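Local structure of uncharacterized protein (Bacteroides cellulosilyticus, 5JVK) at residues Ala459-Trp471 with Leu485-Lys499. The protein belongs to glycoside hydrolase family 39 and probably hydrolyses O-glycosidic bonds inside polysaccharide chains. Numbering follows the deposited sequence.
Sequences APTDVDKLRLIDW and LVLNLSILPQYLVVK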
# COMPACT_ATOMS: atom_id res chain seq x y z
N ALA A 459 32.56 -6.10 1.93
CA ALA A 459 31.82 -7.10 1.16
C ALA A 459 31.40 -8.29 2.04
O ALA A 459 32.25 -9.12 2.39
CB ALA A 459 32.67 -7.58 -0.01
N PRO A 460 30.10 -8.38 2.39
CA PRO A 460 29.65 -9.41 3.33
C PRO A 460 29.61 -10.82 2.72
O PRO A 460 29.92 -11.79 3.41
CB PRO A 460 28.26 -8.92 3.74
CG PRO A 460 27.77 -8.14 2.58
CD PRO A 460 28.96 -7.60 1.85
N THR A 461 29.22 -10.91 1.45
CA THR A 461 29.36 -12.11 0.63
C THR A 461 30.48 -11.81 -0.37
O THR A 461 30.92 -10.66 -0.50
CB THR A 461 28.04 -12.42 -0.12
OG1 THR A 461 26.92 -12.14 0.74
CG2 THR A 461 27.98 -13.88 -0.57
N ASP A 462 30.96 -12.84 -1.08
CA ASP A 462 31.93 -12.64 -2.17
C ASP A 462 31.33 -11.77 -3.29
O ASP A 462 30.12 -11.77 -3.51
CB ASP A 462 32.40 -13.98 -2.76
CG ASP A 462 33.20 -14.81 -1.76
OD1 ASP A 462 33.89 -14.24 -0.89
OD2 ASP A 462 33.13 -16.06 -1.86
N VAL A 463 32.21 -11.06 -3.99
CA VAL A 463 31.80 -10.04 -4.96
C VAL A 463 31.12 -10.65 -6.20
O VAL A 463 30.15 -10.10 -6.72
CB VAL A 463 32.99 -9.14 -5.35
CG1 VAL A 463 32.63 -8.18 -6.48
CG2 VAL A 463 33.49 -8.36 -4.13
N ASP A 464 31.64 -11.80 -6.65
CA ASP A 464 31.03 -12.54 -7.77
C ASP A 464 29.65 -13.15 -7.46
O ASP A 464 28.94 -13.53 -8.39
CB ASP A 464 31.99 -13.63 -8.28
CG ASP A 464 32.27 -14.73 -7.26
OD1 ASP A 464 32.24 -14.45 -6.04
OD2 ASP A 464 32.54 -15.88 -7.68
N LYS A 465 29.28 -13.24 -6.18
CA LYS A 465 27.94 -13.69 -5.75
C LYS A 465 26.97 -12.54 -5.44
O LYS A 465 25.95 -12.76 -4.77
CB LYS A 465 28.06 -14.60 -4.53
CG LYS A 465 28.89 -15.86 -4.75
CD LYS A 465 28.92 -16.72 -3.50
CE LYS A 465 29.89 -17.89 -3.65
NZ LYS A 465 30.05 -18.65 -2.38
N LEU A 466 27.24 -11.33 -5.94
CA LEU A 466 26.40 -10.16 -5.67
C LEU A 466 25.96 -9.44 -6.95
O LEU A 466 26.76 -9.28 -7.88
CB LEU A 466 27.12 -9.18 -4.74
CG LEU A 466 27.32 -9.63 -3.29
CD1 LEU A 466 28.24 -8.66 -2.56
CD2 LEU A 466 26.00 -9.75 -2.55
N ARG A 467 24.70 -9.03 -6.98
CA ARG A 467 24.16 -8.13 -8.00
C ARG A 467 23.63 -6.88 -7.30
O ARG A 467 22.99 -6.98 -6.26
CB ARG A 467 23.01 -8.78 -8.76
CG ARG A 467 23.42 -9.68 -9.92
CD ARG A 467 22.24 -9.91 -10.85
NE ARG A 467 21.08 -10.46 -10.13
CZ ARG A 467 19.80 -10.35 -10.50
NH1 ARG A 467 19.44 -9.69 -11.61
NH2 ARG A 467 18.85 -10.89 -9.74
N LEU A 468 23.89 -5.71 -7.89
CA LEU A 468 23.40 -4.44 -7.36
C LEU A 468 22.19 -3.96 -8.17
O LEU A 468 22.30 -3.75 -9.37
CB LEU A 468 24.50 -3.38 -7.41
CG LEU A 468 24.18 -1.98 -6.89
CD1 LEU A 468 23.76 -2.01 -5.43
CD2 LEU A 468 25.38 -1.07 -7.08
N ILE A 469 21.06 -3.80 -7.49
CA ILE A 469 19.81 -3.31 -8.09
C ILE A 469 19.42 -2.01 -7.40
O ILE A 469 19.53 -1.90 -6.18
CB ILE A 469 18.65 -4.34 -7.91
CG1 ILE A 469 19.07 -5.75 -8.34
CG2 ILE A 469 17.40 -3.89 -8.66
CD1 ILE A 469 19.49 -5.89 -9.79
N ASP A 470 18.98 -1.01 -8.17
CA ASP A 470 18.50 0.26 -7.61
C ASP A 470 16.99 0.19 -7.30
O ASP A 470 16.37 -0.86 -7.49
CB ASP A 470 18.87 1.45 -8.52
CG ASP A 470 18.06 1.52 -9.81
OD1 ASP A 470 17.30 0.58 -10.11
OD2 ASP A 470 18.18 2.53 -10.53
N TRP A 471 16.41 1.30 -6.84
CA TRP A 471 14.97 1.39 -6.52
C TRP A 471 14.01 1.03 -7.67
O TRP A 471 12.83 0.76 -7.45
CB TRP A 471 14.63 2.82 -6.07
CG TRP A 471 14.59 3.80 -7.21
CD1 TRP A 471 15.65 4.42 -7.80
CD2 TRP A 471 13.43 4.26 -7.91
NE1 TRP A 471 15.23 5.24 -8.82
CE2 TRP A 471 13.86 5.16 -8.91
CE3 TRP A 471 12.06 4.00 -7.79
CZ2 TRP A 471 12.98 5.80 -9.77
CZ3 TRP A 471 11.18 4.64 -8.65
CH2 TRP A 471 11.64 5.54 -9.63
N LEU A 485 32.65 -2.44 -0.80
CA LEU A 485 31.72 -2.00 -1.82
C LEU A 485 31.44 -0.52 -1.63
O LEU A 485 30.98 -0.11 -0.56
CB LEU A 485 30.41 -2.80 -1.75
CG LEU A 485 30.55 -4.32 -1.86
CD1 LEU A 485 29.21 -4.99 -1.62
CD2 LEU A 485 31.12 -4.71 -3.21
N VAL A 486 31.74 0.29 -2.65
CA VAL A 486 31.49 1.73 -2.62
C VAL A 486 30.05 1.96 -3.09
O VAL A 486 29.76 1.77 -4.26
CB VAL A 486 32.47 2.52 -3.52
CG1 VAL A 486 32.22 4.03 -3.40
CG2 VAL A 486 33.91 2.19 -3.18
N LEU A 487 29.18 2.36 -2.16
CA LEU A 487 27.75 2.57 -2.45
C LEU A 487 27.40 4.05 -2.42
O LEU A 487 27.68 4.74 -1.44
CB LEU A 487 26.88 1.85 -1.42
CG LEU A 487 27.04 0.33 -1.31
CD1 LEU A 487 26.13 -0.21 -0.22
CD2 LEU A 487 26.75 -0.36 -2.63
N ASN A 488 26.78 4.53 -3.50
CA ASN A 488 26.32 5.91 -3.60
C ASN A 488 24.86 5.97 -3.19
O ASN A 488 23.96 5.76 -4.00
CB ASN A 488 26.50 6.44 -5.03
CG ASN A 488 27.97 6.51 -5.43
OD1 ASN A 488 28.79 7.07 -4.70
ND2 ASN A 488 28.30 5.93 -6.58
N LEU A 489 24.63 6.26 -1.91
CA LEU A 489 23.31 6.19 -1.31
C LEU A 489 22.46 7.41 -1.67
O LEU A 489 22.96 8.53 -1.75
CB LEU A 489 23.40 6.08 0.22
CG LEU A 489 24.22 4.93 0.80
CD1 LEU A 489 24.09 4.93 2.31
CD2 LEU A 489 23.78 3.58 0.24
N SER A 490 21.17 7.15 -1.90
CA SER A 490 20.16 8.18 -2.02
C SER A 490 19.02 7.87 -1.05
O SER A 490 19.04 6.86 -0.35
CB SER A 490 19.62 8.27 -3.45
OG SER A 490 18.81 7.15 -3.78
N ILE A 491 18.03 8.76 -1.02
CA ILE A 491 16.78 8.51 -0.29
C ILE A 491 16.06 7.25 -0.78
O ILE A 491 15.41 6.56 0.01
CB ILE A 491 15.82 9.74 -0.30
CG1 ILE A 491 15.35 10.10 -1.72
CG2 ILE A 491 16.48 10.94 0.37
CD1 ILE A 491 14.29 11.18 -1.75
N LEU A 492 16.21 6.94 -2.07
CA LEU A 492 15.64 5.75 -2.68
C LEU A 492 16.50 4.53 -2.35
O LEU A 492 17.68 4.52 -2.67
CB LEU A 492 15.57 5.92 -4.19
CG LEU A 492 14.71 7.09 -4.71
CD1 LEU A 492 15.23 7.60 -6.05
CD2 LEU A 492 13.25 6.67 -4.79
N PRO A 493 15.92 3.49 -1.71
CA PRO A 493 16.74 2.32 -1.40
C PRO A 493 17.29 1.59 -2.62
O PRO A 493 16.62 1.51 -3.65
CB PRO A 493 15.78 1.41 -0.63
CG PRO A 493 14.76 2.32 -0.06
CD PRO A 493 14.58 3.39 -1.09
N GLN A 494 18.51 1.09 -2.49
CA GLN A 494 19.10 0.17 -3.46
C GLN A 494 19.35 -1.15 -2.75
O GLN A 494 19.31 -1.22 -1.52
CB GLN A 494 20.39 0.74 -4.05
CG GLN A 494 21.58 0.80 -3.10
CD GLN A 494 22.67 1.72 -3.62
OE1 GLN A 494 23.73 1.25 -4.03
NE2 GLN A 494 22.42 3.02 -3.60
N TYR A 495 19.60 -2.19 -3.54
CA TYR A 495 19.60 -3.57 -3.05
C TYR A 495 20.79 -4.37 -3.59
O TYR A 495 21.10 -4.29 -4.77
CB TYR A 495 18.30 -4.25 -3.47
CG TYR A 495 17.05 -3.45 -3.19
CD1 TYR A 495 16.42 -3.51 -1.95
CD2 TYR A 495 16.49 -2.63 -4.17
CE1 TYR A 495 15.26 -2.78 -1.69
CE2 TYR A 495 15.34 -1.90 -3.93
CZ TYR A 495 14.73 -1.97 -2.69
OH TYR A 495 13.59 -1.25 -2.44
N LEU A 496 21.43 -5.13 -2.70
CA LEU A 496 22.48 -6.09 -3.07
C LEU A 496 21.93 -7.51 -2.93
O LEU A 496 21.83 -8.02 -1.82
CB LEU A 496 23.71 -5.92 -2.18
CG LEU A 496 24.58 -4.68 -2.40
CD1 LEU A 496 25.50 -4.45 -1.21
CD2 LEU A 496 25.39 -4.80 -3.68
N VAL A 497 21.60 -8.13 -4.06
CA VAL A 497 21.01 -9.47 -4.08
C VAL A 497 22.11 -10.53 -4.06
O VAL A 497 23.17 -10.33 -4.65
CB VAL A 497 20.13 -9.66 -5.34
CG1 VAL A 497 19.49 -11.05 -5.36
CG2 VAL A 497 19.05 -8.58 -5.38
N VAL A 498 21.86 -11.65 -3.38
CA VAL A 498 22.80 -12.77 -3.28
C VAL A 498 22.55 -13.79 -4.41
O VAL A 498 21.41 -14.14 -4.68
CB VAL A 498 22.73 -13.46 -1.90
CG1 VAL A 498 23.65 -14.68 -1.84
CG2 VAL A 498 23.08 -12.47 -0.80
N LYS A 499 23.65 -14.26 -5.03
CA LYS A 499 23.62 -15.20 -6.16
C LYS A 499 22.73 -14.75 -7.32
O LYS A 499 23.16 -13.98 -8.17
CB LYS A 499 23.25 -16.61 -5.70
CG LYS A 499 24.34 -17.28 -4.89
CD LYS A 499 23.85 -18.50 -4.14
CE LYS A 499 24.87 -18.95 -3.10
NZ LYS A 499 24.38 -20.10 -2.30
O HOH W 1 12.16 0.16 -4.56
O HOH W 2 18.06 3.18 -5.68
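Leu-468 pushes its CD1 methyl into a hollow between Leu-496 and Gln-494, 3.7 Å from Leu-496 CD2 and 3.5 Å from Gln-494 OE1. With CG anti to the backbone N (chi1 -180°), the Leu-468 branch is carried over to these two neighbours. On the same face Leu-466 CD1 rises to meet Leu-485 CD1 (3.9 Å), a bump from strand 484-489, which with 453-458 forms a two-stranded sheet covering this side. Underneath, strands 466-469 and 494-498 pair antiparallel; Ile-469 and Tyr-495 form a hydrogen-bonded pair, Ile-469 N to Tyr-495 O 2.8 Å. On the other face Ile-469 CG1 lies against Val-497 CG2. Past the strand end, Leu-492 and Trp-471 run side by side, with Leu-492 CD1 over the indole's five-membered ring (CH-pi, 3.7 Å to its centroid). With Trp-471 cut back to an alanine, Leu-492 is likely to lose its aromatic neighbour and a gap to open beside Ile-351. Water 1 links Trp-471 O to Tyr-495 OH; water 2 bridges Trp-471 N to Pro-493 O where the strands part. Backbone pairing and aliphatic interlock thus dominate, while Tyr-495 and Val-497 on helix 403-415, and Trp-471 and Leu-492 on helix 350-366, join this beta domain to the (beta/alpha)8 barrel.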